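Local atomic coordinates of PaiA Acetyltransferase (Thermoplasma acidophilum, PDB entry 3K9U), a protein that transfers an acetyl group from acetyl-coenzyme A to polyamines such as spermidine, limiting polyamine toxicity. Residues A[2-8]-A[65-71]; A[75-79]-A[91-95]. One frame throughout, in Å; residues are numbered along the deposited sequence.

Interaction 1: residues A[2-8]-A[65-71]; sequences SIEIRKL and FLGAFAD
S2 meets D71 through a closed pair of bonds: D71 N reaches S2 O at 2.9 Å, almost straight, while S2 N reaches D71 OD1 at 3.0 Å from above the carboxylate plane. Antiparallel strand pairing starts at I3, whose non-hydrogen-bonded partner is A70. E4 and F69 form the next, hydrogen-bonded pair, with F69 N 2.8 Å from E4 O. I5 lies on the same face as A68, and its CD1 lands 3.6 Å from A68 CB; T106, L107 and E110 of helix 103-118 touch I5 from beyond. On the face shared with F69, R6 brings its guanidinium flat onto the ring, the planes 20° apart. R6 CZ stands 3.7 Å from the F69 ring centroid, only 6° off the normal. CG of R6 sits between N and the carbonyl carbon (chi1 56°), and the extended chain beyond it runs back over the ring. K7 CG touches L66 CD2 loosely, the two side chains crossing at a slant. L8 closes the pairing with L8 N bonded to F65 O at 3.1 Å, sets CD1 over the F65 ring in a CH-pi contact, and packs CD2 against G67, where no side chain intervenes. This is the edge pairing of the GNAT sheet: backbone bonds fix the register, one face is apolar toward the helix, and the other carries a cation-pi stack in which the ring face probably helps stabilise the arginine charge.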
# COMPACT_ATOMS: atom_id res chain seq x y z
N SER A 2 9.66 6.75 12.66
CA SER A 2 9.34 8.03 13.30
C SER A 2 8.96 9.13 12.28
O SER A 2 9.74 9.43 11.38
CB SER A 2 10.55 8.50 14.10
OG SER A 2 10.36 9.84 14.53
N ILE A 3 7.78 9.72 12.45
CA ILE A 3 7.27 10.67 11.48
C ILE A 3 7.35 12.10 12.00
O ILE A 3 6.80 12.39 13.05
CB ILE A 3 5.83 10.34 11.12
CG1 ILE A 3 5.81 9.12 10.18
CG2 ILE A 3 5.16 11.53 10.46
CD1 ILE A 3 5.85 7.80 10.93
N GLU A 4 8.06 12.96 11.26
CA GLU A 4 8.07 14.41 11.56
C GLU A 4 7.38 15.16 10.44
O GLU A 4 7.53 14.80 9.26
CB GLU A 4 9.50 14.94 11.73
CG GLU A 4 10.35 14.31 12.87
CD GLU A 4 10.10 14.90 14.29
OE1 GLU A 4 9.72 16.09 14.42
OE2 GLU A 4 10.30 14.16 15.28
N ILE A 5 6.61 16.18 10.80
CA ILE A 5 5.93 17.05 9.84
C ILE A 5 6.52 18.47 9.93
O ILE A 5 6.64 19.00 11.01
CB ILE A 5 4.41 17.16 10.12
CG1 ILE A 5 3.75 15.77 10.09
CG2 ILE A 5 3.73 18.12 9.11
CD1 ILE A 5 3.93 14.98 8.77
N ARG A 6 6.90 19.07 8.81
CA ARG A 6 7.43 20.42 8.83
C ARG A 6 7.38 21.06 7.47
O ARG A 6 7.24 20.38 6.45
CB ARG A 6 8.87 20.46 9.34
CG ARG A 6 9.84 19.58 8.59
CD ARG A 6 11.32 19.97 8.91
NE ARG A 6 12.22 19.20 8.03
CZ ARG A 6 12.59 17.94 8.24
NH1 ARG A 6 13.37 17.32 7.36
NH2 ARG A 6 12.17 17.29 9.33
N LYS A 7 7.53 22.39 7.46
CA LYS A 7 7.55 23.15 6.21
C LYS A 7 8.62 22.62 5.27
O LYS A 7 9.73 22.25 5.68
CB LYS A 7 7.75 24.63 6.50
CG LYS A 7 6.52 25.29 7.20
CD LYS A 7 6.69 26.80 7.41
CE LYS A 7 5.41 27.39 8.05
NZ LYS A 7 5.06 28.79 7.63
N LEU A 8 8.25 22.53 3.99
CA LEU A 8 9.19 22.10 2.97
C LEU A 8 10.17 23.22 2.69
O LEU A 8 9.85 24.39 2.92
CB LEU A 8 8.45 21.72 1.70
CG LEU A 8 7.64 20.44 1.92
CD1 LEU A 8 6.51 20.35 0.90
CD2 LEU A 8 8.57 19.25 1.86
N PHE A 65 2.50 24.34 3.12
CA PHE A 65 3.11 23.37 2.23
C PHE A 65 4.07 22.55 3.10
O PHE A 65 5.19 22.98 3.41
CB PHE A 65 3.80 24.12 1.07
CG PHE A 65 4.06 23.29 -0.18
CD1 PHE A 65 3.40 22.11 -0.46
CD2 PHE A 65 4.95 23.78 -1.13
CE1 PHE A 65 3.67 21.41 -1.64
CE2 PHE A 65 5.21 23.10 -2.31
CZ PHE A 65 4.59 21.91 -2.57
N LEU A 66 3.58 21.39 3.53
CA LEU A 66 4.26 20.57 4.54
C LEU A 66 4.66 19.22 3.97
O LEU A 66 3.98 18.68 3.11
CB LEU A 66 3.34 20.34 5.74
CG LEU A 66 2.54 21.50 6.32
CD1 LEU A 66 1.55 21.03 7.37
CD2 LEU A 66 3.47 22.54 6.92
N GLY A 67 5.76 18.68 4.49
CA GLY A 67 6.25 17.35 4.17
C GLY A 67 6.15 16.41 5.37
O GLY A 67 6.25 16.85 6.53
N ALA A 68 5.92 15.13 5.07
CA ALA A 68 6.01 14.07 6.06
C ALA A 68 7.36 13.37 5.88
O ALA A 68 7.66 12.85 4.79
CB ALA A 68 4.83 13.07 5.91
N PHE A 69 8.15 13.34 6.93
CA PHE A 69 9.45 12.70 6.89
C PHE A 69 9.46 11.44 7.78
O PHE A 69 9.20 11.52 8.99
CB PHE A 69 10.53 13.69 7.33
CG PHE A 69 10.67 14.89 6.41
CD1 PHE A 69 9.75 15.94 6.45
CD2 PHE A 69 11.72 14.98 5.51
CE1 PHE A 69 9.90 17.06 5.62
CE2 PHE A 69 11.87 16.10 4.67
CZ PHE A 69 10.96 17.13 4.72
N ALA A 70 9.72 10.30 7.16
CA ALA A 70 9.81 9.03 7.86
C ALA A 70 11.29 8.75 8.06
O ALA A 70 12.03 8.51 7.10
CB ALA A 70 9.16 7.92 7.03
N ASP A 71 11.72 8.85 9.32
CA ASP A 71 13.12 8.72 9.68
C ASP A 71 13.98 9.58 8.75
O ASP A 71 14.95 9.09 8.16
CB ASP A 71 13.55 7.23 9.64
CG ASP A 71 12.61 6.31 10.47
OD1 ASP A 71 12.45 6.55 11.70
OD2 ASP A 71 12.01 5.36 9.90
O HOH W 1 6.70 25.56 3.34

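Interaction 2: residues A[75-79]-A[91-95]; sequences IGFIE and RLYLK. With ACO (acetyl coenzyme *a), chain G.
The F77 ring receives R91 CG near its plane, at the edge, 3.9 Å from CE2, and the ring and guanidinium planes stand 76° apart; F77 CZ also meets Y93 CB. F77 reaches both residues because CG lies between N and the carbonyl carbon (chi1 60°). The Y93 ring is approached obliquely by C6P of acetyl-coenzyme A, 3.6 Å from CD1, and its hydroxyl is hydrogen-bonded to that of Y28. E79 lies at the edge of the R91 guanidinium, gripped side-on: R91 NE is 2.7 Å from E79 OE1 and NH1 3.0 Å from OE2, both meeting the carboxylate from above its plane. E53 and Y45 hold the same guanidinium. Backbone bonds pair F77 with Y93 in both directions, and G76, with no side chain, lets L94 CD2 come 3.6 Å from its CA. I75 and G76 both face A68 in a classic beta bulge. On the far side of strand 86-94, L92 O accepts a bond from N4P of acetyl-coenzyme A at 2.7 Å and L94 N donates to its O9P at 3.0 Å. The pantetheine arm therefore pairs with this strand much as another strand would, the GNAT binding mode, and the buried E79 carboxylate is probably balanced by R91, whose charge E53 also shares.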
# COMPACT_ATOMS: atom_id res chain seq x y z
N ILE A 75 8.52 11.40 2.52
CA ILE A 75 7.69 10.40 1.85
C ILE A 75 6.26 10.87 1.50
O ILE A 75 5.44 10.06 1.09
CB ILE A 75 7.63 9.09 2.63
CG1 ILE A 75 7.19 9.27 4.10
CG2 ILE A 75 9.03 8.37 2.57
CD1 ILE A 75 5.69 9.70 4.35
N GLY A 76 5.95 12.14 1.71
CA GLY A 76 4.61 12.66 1.42
C GLY A 76 4.55 14.15 1.65
O GLY A 76 5.48 14.73 2.25
N PHE A 77 3.49 14.79 1.18
CA PHE A 77 3.33 16.22 1.41
C PHE A 77 1.89 16.66 1.30
O PHE A 77 1.09 15.94 0.78
CB PHE A 77 4.17 17.01 0.40
CG PHE A 77 3.78 16.75 -1.04
CD1 PHE A 77 4.35 15.68 -1.75
CD2 PHE A 77 2.84 17.52 -1.67
CE1 PHE A 77 3.98 15.42 -3.08
CE2 PHE A 77 2.48 17.27 -2.99
CZ PHE A 77 3.06 16.21 -3.70
N ILE A 78 1.60 17.87 1.75
CA ILE A 78 0.27 18.43 1.67
C ILE A 78 0.39 19.90 1.32
O ILE A 78 1.33 20.56 1.75
CB ILE A 78 -0.50 18.22 3.00
CG1 ILE A 78 -1.99 18.47 2.79
CG2 ILE A 78 0.09 19.11 4.11
CD1 ILE A 78 -2.90 18.27 4.05
N GLU A 79 -0.55 20.40 0.51
CA GLU A 79 -0.60 21.80 0.13
C GLU A 79 -2.01 22.33 0.36
O GLU A 79 -2.97 21.75 -0.13
CB GLU A 79 -0.20 22.00 -1.34
CG GLU A 79 -0.12 23.53 -1.77
CD GLU A 79 0.31 23.78 -3.22
OE1 GLU A 79 -0.34 23.26 -4.17
OE2 GLU A 79 1.32 24.50 -3.42
N ARG A 91 -3.63 19.54 -2.53
CA ARG A 91 -2.65 18.49 -2.82
C ARG A 91 -2.34 17.65 -1.58
O ARG A 91 -1.99 18.21 -0.53
CB ARG A 91 -1.37 19.20 -3.29
CG ARG A 91 -0.78 18.70 -4.55
CD ARG A 91 -0.42 19.78 -5.56
NE ARG A 91 0.45 20.89 -5.15
CZ ARG A 91 1.66 21.18 -5.65
NH1 ARG A 91 2.29 22.29 -5.26
NH2 ARG A 91 2.29 20.39 -6.53
N LEU A 92 -2.43 16.33 -1.70
CA LEU A 92 -2.01 15.42 -0.62
C LEU A 92 -1.64 14.08 -1.19
O LEU A 92 -2.51 13.33 -1.63
CB LEU A 92 -3.13 15.25 0.41
CG LEU A 92 -2.95 14.28 1.56
CD1 LEU A 92 -1.71 14.62 2.29
CD2 LEU A 92 -4.15 14.35 2.50
N TYR A 93 -0.35 13.77 -1.14
CA TYR A 93 0.19 12.59 -1.78
C TYR A 93 1.29 11.97 -0.92
O TYR A 93 2.17 12.69 -0.46
CB TYR A 93 0.75 12.94 -3.18
CG TYR A 93 -0.31 13.32 -4.18
CD1 TYR A 93 -1.03 12.36 -4.86
CD2 TYR A 93 -0.63 14.66 -4.41
CE1 TYR A 93 -2.02 12.70 -5.75
CE2 TYR A 93 -1.62 15.01 -5.31
CZ TYR A 93 -2.30 14.03 -5.98
OH TYR A 93 -3.29 14.37 -6.88
N LEU A 94 1.22 10.65 -0.73
CA LEU A 94 2.27 9.87 -0.10
C LEU A 94 2.84 8.87 -1.11
O LEU A 94 2.12 8.46 -2.04
CB LEU A 94 1.71 9.04 1.04
CG LEU A 94 0.88 9.77 2.09
CD1 LEU A 94 0.35 8.79 3.20
CD2 LEU A 94 1.70 10.92 2.67
N LYS A 95 4.08 8.44 -0.86
CA LYS A 95 4.62 7.24 -1.50
C LYS A 95 3.68 6.08 -1.21
O LYS A 95 3.27 5.90 -0.06
CB LYS A 95 5.99 6.86 -0.95
CG LYS A 95 7.16 7.59 -1.55
CD LYS A 95 8.54 6.92 -1.12
CE LYS A 95 9.05 5.73 -2.02
NZ LYS A 95 8.92 4.32 -1.44
N1A ACO G . -5.40 1.11 -0.41
C2A ACO G . -6.73 1.39 -0.31
N3A ACO G . -7.21 2.34 0.50
C4A ACO G . -6.39 3.12 1.24
C5A ACO G . -4.96 2.85 1.15
C6A ACO G . -4.48 1.79 0.25
N6A ACO G . -3.17 1.49 0.12
N7A ACO G . -4.36 3.72 1.95
C8A ACO G . -5.33 4.46 2.52
N9A ACO G . -6.55 4.13 2.09
C1B ACO G . -7.82 4.76 2.57
C2B ACO G . -8.85 3.79 3.13
O2B ACO G . -10.20 4.32 3.03
C3B ACO G . -8.48 3.66 4.58
O3B ACO G . -9.61 3.25 5.38
P3B ACO G . -9.75 1.66 5.69
O7A ACO G . -8.76 1.45 6.76
O8A ACO G . -9.42 0.98 4.37
O9A ACO G . -11.22 1.60 6.09
C4B ACO G . -7.89 5.02 4.92
O4B ACO G . -7.53 5.63 3.68
C5B ACO G . -6.66 4.94 5.81
O5B ACO G . -6.40 6.19 6.45
P1A ACO G . -4.90 6.76 6.59
O1A ACO G . -3.95 5.64 7.01
O2A ACO G . -4.91 8.03 7.40
O3A ACO G . -4.63 7.12 5.03
P2A ACO G . -3.16 7.47 4.44
O4A ACO G . -2.85 6.40 3.42
O5A ACO G . -2.18 7.79 5.57
O6A ACO G . -3.43 8.83 3.67
CBP ACO G . -3.95 9.34 1.39
CCP ACO G . -4.51 8.97 2.75
CDP ACO G . -5.09 9.58 0.42
CEP ACO G . -3.19 10.65 1.57
CAP ACO G . -2.99 8.25 0.88
OAP ACO G . -3.62 6.96 0.84
C9P ACO G . -2.41 8.54 -0.48
O9P ACO G . -1.46 9.29 -0.58
N8P ACO G . -3.01 7.98 -1.50
C7P ACO G . -2.65 8.20 -2.88
C6P ACO G . -2.77 9.65 -3.35
C5P ACO G . -4.14 10.26 -3.20
O5P ACO G . -5.16 9.65 -3.50
N4P ACO G . -4.18 11.52 -2.78
C3P ACO G . -5.42 12.29 -2.71
C2P ACO G . -5.63 13.05 -4.01
S1P ACO G . -6.96 14.21 -3.91
C ACO G . -6.20 15.67 -3.51
O ACO G . -4.97 15.70 -3.49
CH3 ACO G . -7.01 16.92 -3.22

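From the N terminus, strand 3-7 waits for its partner until strand 63-70, so interaction 1 closes a long, mostly helical loop containing helices 13-27, 34-44 and 47-59. Interaction 2 opens only afterwards and closes the short hairpin of strands 73-83 and 86-94; the two are in series, neither nested nor crossing. They meet where strand 63-70 adjoins strand 73-83: A68 O lies 2.8 Å from I75 N and L66 O 2.9 Å from I78 N, both probable hydrogen bonds. Four consecutive strands of one sheet thus run from the outermost 3-7 inward to the cofactor-binding 86-94, with the two contact centres about 10 Å apart.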